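Local structure of ORF131 protein (Ralstonia metallidurans, 2WTP) at residues A[62-67]-A[81-86]; A[75-80]-A[120-125]; A[102-107]-A[114-119]. The protein binds copper, probably changing conformation when it does so, and probably serves in bacterial heavy-metal resistance. All blocks are in the same frame, centred on the assembly; numbering follows the deposited sequence.

Interaction 1: residues A[62-67]-A[81-86]; sequences RIIDVK and VAFRAG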
# COMPACT_ATOMS: atom_id res chain seq x y z
N ARG A 62 7.36 6.33 3.92
CA ARG A 62 6.57 6.87 2.80
C ARG A 62 5.39 7.69 3.35
O ARG A 62 5.07 7.50 4.54
CB ARG A 62 6.06 5.80 1.86
CG ARG A 62 5.17 4.77 2.58
CD ARG A 62 4.46 3.77 1.56
NE ARG A 62 3.98 2.61 2.31
CZ ARG A 62 3.05 1.81 1.83
NH1 ARG A 62 2.40 2.10 0.73
NH2 ARG A 62 2.79 0.71 2.53
N ILE A 63 4.79 8.50 2.51
CA ILE A 63 3.57 9.25 2.92
C ILE A 63 2.49 8.79 1.95
O ILE A 63 2.66 8.82 0.68
CB ILE A 63 3.79 10.75 2.71
CG1 ILE A 63 4.85 11.23 3.63
CG2 ILE A 63 2.52 11.51 3.05
CD1 ILE A 63 5.30 12.70 3.36
N ILE A 64 1.37 8.28 2.52
CA ILE A 64 0.25 7.79 1.67
C ILE A 64 -0.81 8.91 1.71
O ILE A 64 -1.24 9.35 2.78
CB ILE A 64 -0.33 6.51 2.29
CG1 ILE A 64 0.68 5.37 2.14
CG2 ILE A 64 -1.60 6.10 1.51
CD1 ILE A 64 0.22 4.08 2.76
N ASP A 65 -1.21 9.41 0.54
CA ASP A 65 -2.29 10.38 0.44
C ASP A 65 -3.65 9.67 0.66
O ASP A 65 -3.97 8.67 0.04
CB ASP A 65 -2.26 11.00 -0.99
CG ASP A 65 -2.95 12.34 -1.09
OD1 ASP A 65 -3.39 12.87 -0.05
OD2 ASP A 65 -3.06 12.86 -2.22
N VAL A 66 -4.45 10.19 1.57
CA VAL A 66 -5.77 9.62 1.85
C VAL A 66 -6.81 10.45 1.06
O VAL A 66 -7.02 11.61 1.33
CB VAL A 66 -6.01 9.71 3.41
CG1 VAL A 66 -7.49 9.37 3.79
CG2 VAL A 66 -5.01 8.76 4.16
N LYS A 67 -7.25 9.89 -0.05
CA LYS A 67 -8.16 10.63 -1.00
C LYS A 67 -9.52 10.03 -0.89
O LYS A 67 -9.66 8.86 -0.58
CB LYS A 67 -7.61 10.43 -2.39
CG LYS A 67 -6.41 11.35 -2.69
CD LYS A 67 -6.72 12.83 -2.30
CE LYS A 67 -5.66 13.87 -2.84
NZ LYS A 67 -6.03 14.63 -4.12
N VAL A 81 4.59 4.50 8.60
CA VAL A 81 3.92 5.11 7.42
C VAL A 81 3.28 6.37 7.85
O VAL A 81 2.62 6.41 8.94
CB VAL A 81 2.81 4.14 6.87
CG1 VAL A 81 2.15 4.76 5.67
CG2 VAL A 81 3.43 2.78 6.47
N ALA A 82 3.42 7.41 7.04
CA ALA A 82 2.68 8.64 7.31
C ALA A 82 1.52 8.75 6.37
O ALA A 82 1.57 8.23 5.21
CB ALA A 82 3.65 9.86 7.12
N PHE A 83 0.41 9.24 6.90
CA PHE A 83 -0.80 9.39 6.11
C PHE A 83 -1.15 10.85 6.02
O PHE A 83 -1.11 11.57 7.04
CB PHE A 83 -1.94 8.65 6.81
CG PHE A 83 -1.76 7.12 6.83
CD1 PHE A 83 -2.23 6.33 5.80
CD2 PHE A 83 -1.01 6.52 7.87
CE1 PHE A 83 -2.06 4.91 5.86
CE2 PHE A 83 -0.82 5.15 7.93
CZ PHE A 83 -1.33 4.33 6.89
N ARG A 84 -1.48 11.29 4.84
CA ARG A 84 -1.70 12.73 4.55
C ARG A 84 -3.13 12.98 4.12
O ARG A 84 -3.63 12.29 3.24
CB ARG A 84 -0.71 13.14 3.42
CG ARG A 84 -1.06 14.47 2.67
CD ARG A 84 0.21 15.12 1.81
NE ARG A 84 0.40 16.55 2.26
CZ ARG A 84 1.39 16.99 3.01
NH1 ARG A 84 2.40 16.18 3.27
NH2 ARG A 84 1.43 18.24 3.46
N ALA A 85 -3.75 14.01 4.71
CA ALA A 85 -5.00 14.56 4.18
C ALA A 85 -4.76 16.06 4.04
O ALA A 85 -4.54 16.74 5.03
CB ALA A 85 -6.14 14.32 5.20
N GLY A 86 -4.72 16.53 2.80
CA GLY A 86 -4.28 17.92 2.56
C GLY A 86 -2.85 18.15 3.03
O GLY A 86 -1.93 17.45 2.62
O HOH W 1 -5.01 14.65 0.53
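I63, I64 and D65 pair in parallel register with A82, F83 and R84, the axes of strands 63-65 and 81-85 approaching to 4.5 Å at 32°. Four nearly straight backbone bonds join them: A82 N to R62 O, I64 N to A82 O (2.7 Å), R84 N to I64 O and V66 N to R84 O. The donors thus come from both strands, as a parallel ladder requires.

On the face of I64 and F83, I64 CD1 reaches V81 CG1 at 3.6 Å and F83 CE1 at 3.9 Å. V81 CG1 also lies 3.6 Å above one face of the F83 ring, offset toward its rim, whereas V66 CG2 meets the ring edge at CD1 (4.0 Å). On the other face, I63 CG2 touches R84 CB (3.6 Å) and I63 CG1 packs on A82 CB. R62 runs extended beside V81, its guanidinium laid over I64 CD1 and held by E79 and the carbonyl of N74.

K67 of the second subunit donates to I63 O. Strand 88-94 bonds to the other edge of strand 80-85, while F83 and V66 pack against L105 of helix 105-108.

Interaction 2: residues A[75-80]-A[120-125]; sequences VDSGET and VYIDRS. With MG (magnesium ion), chain F; CU (copper (II) ion), chain O.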
# COMPACT_ATOMS: atom_id res chain seq x y z
N VAL A 75 0.33 -2.52 4.28
CA VAL A 75 1.57 -2.17 5.03
C VAL A 75 2.13 -3.43 5.60
O VAL A 75 1.50 -4.49 5.74
CB VAL A 75 1.26 -1.18 6.17
CG1 VAL A 75 0.57 0.10 5.58
CG2 VAL A 75 0.37 -1.81 7.31
N ASP A 76 3.42 -3.35 5.90
CA ASP A 76 4.08 -4.44 6.58
C ASP A 76 4.00 -4.28 8.10
O ASP A 76 3.97 -3.19 8.65
CB ASP A 76 5.58 -4.43 6.22
CG ASP A 76 5.85 -4.83 4.77
OD1 ASP A 76 5.09 -5.66 4.20
OD2 ASP A 76 6.79 -4.21 4.19
N SER A 77 4.02 -5.45 8.74
CA SER A 77 4.27 -5.42 10.22
C SER A 77 5.53 -4.59 10.46
O SER A 77 6.58 -4.80 9.82
CB SER A 77 4.54 -6.82 10.70
OG SER A 77 3.35 -7.57 10.91
N GLY A 78 5.50 -3.69 11.45
CA GLY A 78 6.67 -2.89 11.77
C GLY A 78 6.92 -1.68 10.92
O GLY A 78 7.81 -0.92 11.18
N GLU A 79 6.17 -1.56 9.82
CA GLU A 79 6.43 -0.37 8.95
C GLU A 79 5.98 0.92 9.56
O GLU A 79 4.92 0.91 10.29
CB GLU A 79 5.64 -0.60 7.65
CG GLU A 79 6.03 0.34 6.43
CD GLU A 79 5.20 0.09 5.14
OE1 GLU A 79 4.43 -0.83 5.08
OE2 GLU A 79 5.34 0.93 4.22
N THR A 80 6.70 2.02 9.37
CA THR A 80 6.28 3.31 9.86
C THR A 80 5.86 4.11 8.62
O THR A 80 6.63 4.33 7.70
CB THR A 80 7.39 4.09 10.60
OG1 THR A 80 7.78 3.30 11.74
CG2 THR A 80 6.84 5.44 11.10
N VAL A 120 -6.59 -0.62 6.50
CA VAL A 120 -5.15 -0.94 6.34
C VAL A 120 -4.96 -2.43 6.48
O VAL A 120 -5.34 -3.03 7.50
CB VAL A 120 -4.36 -0.26 7.46
CG1 VAL A 120 -2.84 -0.49 7.21
CG2 VAL A 120 -4.66 1.26 7.40
N TYR A 121 -4.40 -3.08 5.45
CA TYR A 121 -4.12 -4.52 5.49
C TYR A 121 -2.68 -4.66 5.96
O TYR A 121 -1.77 -4.21 5.25
CB TYR A 121 -4.30 -5.03 4.05
CG TYR A 121 -4.27 -6.53 3.99
CD1 TYR A 121 -5.43 -7.24 3.76
CD2 TYR A 121 -3.05 -7.22 4.14
CE1 TYR A 121 -5.40 -8.62 3.73
CE2 TYR A 121 -3.01 -8.68 4.07
CZ TYR A 121 -4.25 -9.30 3.90
OH TYR A 121 -4.21 -10.68 3.81
N ILE A 122 -2.45 -5.33 7.07
CA ILE A 122 -1.13 -5.45 7.71
C ILE A 122 -0.62 -6.88 7.47
O ILE A 122 -1.24 -7.86 7.86
CB ILE A 122 -1.19 -5.18 9.27
CG1 ILE A 122 -1.80 -3.79 9.52
CG2 ILE A 122 0.26 -5.25 9.72
CD1 ILE A 122 -2.36 -3.63 10.98
N ASP A 123 0.47 -7.02 6.71
CA ASP A 123 1.03 -8.33 6.46
C ASP A 123 1.71 -8.88 7.71
O ASP A 123 2.22 -8.15 8.55
CB ASP A 123 2.10 -8.11 5.41
CG ASP A 123 2.75 -9.37 4.92
OD1 ASP A 123 2.04 -10.34 4.68
OD2 ASP A 123 3.94 -9.32 4.68
N ARG A 124 1.67 -10.20 7.83
CA ARG A 124 2.26 -11.00 8.92
C ARG A 124 3.70 -10.64 9.11
O ARG A 124 4.45 -10.41 8.14
CB ARG A 124 2.06 -12.48 8.53
CG ARG A 124 2.78 -13.48 9.34
CD ARG A 124 2.27 -14.86 8.98
NE ARG A 124 3.28 -15.89 9.19
CZ ARG A 124 4.18 -15.84 10.16
NH1 ARG A 124 4.15 -14.83 11.03
NH2 ARG A 124 5.08 -16.81 10.28
N SER A 125 4.17 -10.67 10.37
CA SER A 125 5.56 -10.46 10.71
C SER A 125 6.51 -11.62 10.46
O SER A 125 6.17 -12.75 10.71
CB SER A 125 5.52 -10.14 12.21
OG SER A 125 6.89 -10.00 12.65
MG MG F . 1.71 -11.80 3.13
CU CU O . 4.80 -11.05 3.87
O HOH W 2 5.29 -7.90 7.18
O HOH W 3 1.03 -13.07 4.55
O HOH W 4 -0.62 -12.82 3.21
O HOH W 5 -0.05 -10.90 2.86
O HOH W 6 3.42 -13.21 2.98
O HOH W 7 1.17 -12.84 1.26
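D123 lies side by side with D76, pointing the same way, on the parallel strand pair 72-76 and 119-123, and binds two metals. Its CB lies 3.7 Å from V75 O and near D76 OD1. From there CG stands anti to the backbone N (chi1 -176°), leaving the carboxylate on the D76 side of the sheet, where it meets the ions. OD1 then binds magnesium, whose shell also includes five waters. OD2 binds copper at 2.1 Å, and OD1 of D123 from the second subunit binds the same copper. The two carboxylates of D76 and D123 are turned 53° apart, with D76 OD1 3.9 Å from D123 OD2.

The backbone beneath is fixed by V75 N to Y121 O and D123 N to V75 O, both 2.9 Å and close to straight at 170°. In one of its two conformers S77 OG donates to D123 O (2.7 Å), in the carbonyl plane. On the buried face V75 CG2 presses tightly on V120 CG1 (3.5 Å) and also meets I122 CG1 (3.7 Å).

One carboxylate thus serves two cations, one oxygen to each, and its negative charge probably offsets part of theirs. Because the same aspartate of both subunits contributes to the copper, the site ties metal binding to the dimer. The bonds to the D123 main chain are consistent with a fixed backbone from which the carboxylate reaches the ions.

Interaction 3: residues A[102-107]-A[114-119]; sequences SVDLGL and GSAGVR
D104 receives the backbone of G117 in its carboxylate while R119 reaches back along strand 101-104 to S102. Among the hydrogen bonds, G117 N is shared by D104 OD1 and OD2, each 3.0 Å away and each using its syn lone pair. The bond to OD1 is the straighter, 154° against 133°. OD1 also accepts from G106 N through its anti lone pair: D104 is the N-cap of helix 105-108, and its OD1 serves the capping bond and the loop at once. CG sits anti to the backbone N and beside the carbonyl carbon (chi1 -163°), on the side where the G106 and G117 amides lie. L105 N to V118 O (2.7 Å) is almost perfectly straight and fastens the helix start to the type II turn S115-V118.

The polar side chains add a second set. R119 NH2 bonds S102 OG at 2.9 Å, within the guanidinium plane, after the chain bends at chi3. One face of the guanidinium lies over the peptide between V103 and D104. D104 OD2 lies well out of the guanidinium plane, so no N-H points at it and the opposite charges are merely near each other; a water bridges OD2 and R119 NH1.

Apolar and close backbone contacts complete the joint. L105 CB meets V118 CB at 4.1 Å, and its CD2 touches S115 CB. G106 CA comes within 3.7 Å of A116 CA, an approach open to a residue without a side chain.

D104 and R119 form an antiparallel non-hydrogen-bonded pair where strand 119-123 begins beside strand 101-104. V103 leans on H47 of helix 37-49, L105 packs on V120 of strand 119-123, and V73 of strand 72-76 bonds to the R119 backbone from the other edge.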
# COMPACT_ATOMS: atom_id res chain seq x y z
N SER A 102 -6.37 -6.72 9.35
CA SER A 102 -6.63 -5.37 8.96
C SER A 102 -7.26 -4.52 10.03
O SER A 102 -7.81 -5.05 11.04
CB SER A 102 -7.55 -5.34 7.72
OG SER A 102 -8.93 -5.67 8.03
N VAL A 103 -7.16 -3.19 9.87
CA VAL A 103 -7.81 -2.27 10.81
C VAL A 103 -8.30 -1.06 10.08
O VAL A 103 -7.66 -0.66 9.08
CB VAL A 103 -6.81 -1.93 11.98
CG1 VAL A 103 -5.56 -1.22 11.48
CG2 VAL A 103 -7.54 -1.09 13.07
N ASP A 104 -9.35 -0.41 10.58
CA ASP A 104 -9.76 0.84 9.91
C ASP A 104 -8.85 1.97 10.26
O ASP A 104 -8.65 2.22 11.46
CB ASP A 104 -11.22 1.19 10.32
CG ASP A 104 -11.84 2.23 9.33
OD1 ASP A 104 -11.45 3.39 9.35
OD2 ASP A 104 -12.64 1.85 8.47
N LEU A 105 -8.37 2.74 9.27
CA LEU A 105 -7.42 3.82 9.57
C LEU A 105 -8.14 4.85 10.45
O LEU A 105 -7.48 5.61 11.18
CB LEU A 105 -7.05 4.46 8.22
CG LEU A 105 -5.91 5.53 8.28
CD1 LEU A 105 -4.61 4.92 8.75
CD2 LEU A 105 -5.80 6.26 6.87
N GLY A 106 -9.46 5.01 10.34
CA GLY A 106 -10.20 6.01 11.13
C GLY A 106 -10.18 5.71 12.63
O GLY A 106 -10.51 6.62 13.42
N LEU A 107 -9.85 4.50 13.01
CA LEU A 107 -9.71 4.15 14.44
C LEU A 107 -8.29 4.42 14.91
O LEU A 107 -8.08 4.80 16.05
CB LEU A 107 -10.07 2.67 14.69
CG LEU A 107 -11.52 2.50 14.26
CD1 LEU A 107 -11.92 1.01 14.53
CD2 LEU A 107 -12.52 3.39 15.07
N GLY A 114 -11.09 12.13 6.61
CA GLY A 114 -11.22 11.17 5.52
C GLY A 114 -10.64 9.80 5.80
O GLY A 114 -10.68 8.90 4.94
N SER A 115 -10.05 9.63 6.99
CA SER A 115 -9.43 8.34 7.34
C SER A 115 -10.47 7.24 7.58
O SER A 115 -10.20 6.07 7.30
CB SER A 115 -8.58 8.49 8.61
OG SER A 115 -9.38 8.91 9.69
N ALA A 116 -11.68 7.56 8.06
CA ALA A 116 -12.61 6.50 8.39
C ALA A 116 -13.13 5.78 7.13
O ALA A 116 -13.56 6.47 6.14
CB ALA A 116 -13.82 7.08 9.13
N GLY A 117 -13.09 4.47 7.13
CA GLY A 117 -13.44 3.70 5.94
C GLY A 117 -12.31 3.28 5.07
O GLY A 117 -12.54 2.54 4.12
N VAL A 118 -11.10 3.77 5.32
CA VAL A 118 -9.95 3.26 4.62
C VAL A 118 -9.41 2.08 5.45
O VAL A 118 -9.13 2.29 6.68
CB VAL A 118 -8.89 4.30 4.53
CG1 VAL A 118 -7.64 3.72 3.80
CG2 VAL A 118 -9.43 5.53 3.73
N ARG A 119 -9.28 0.91 4.92
CA ARG A 119 -8.83 -0.25 5.69
C ARG A 119 -7.36 -0.46 5.43
O ARG A 119 -6.90 -0.40 4.29
CB ARG A 119 -9.64 -1.45 5.29
CG ARG A 119 -9.45 -2.56 6.31
CD ARG A 119 -10.67 -3.50 6.46
NE ARG A 119 -11.59 -2.85 7.32
CZ ARG A 119 -11.58 -2.98 8.67
NH1 ARG A 119 -12.44 -2.22 9.32
NH2 ARG A 119 -10.73 -3.76 9.31
O HOH W 8 -14.30 -0.20 8.29

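Overall arrangement
From the N terminus, residues 62-67 come first, and interaction 1 closes a loop of 13 residues when the chain returns at 81-86. Within that loop lies the start of interaction 2, 75-80, whose partner 120-125 comes much later; the two contacts therefore cross. Interaction 3 is nested wholly inside the loop that interaction 2 closes, and follows interaction 1 in series. Interaction 1 adds the outermost strand, within the chain, of the four-stranded sheet, while interactions 2 and 3 lie on the three-stranded one. V81 packing on V75 joins interactions 1 and 2, both of which meet the second subunit, and a probable hydrogen bond from V120 N to V103 O joins interactions 2 and 3.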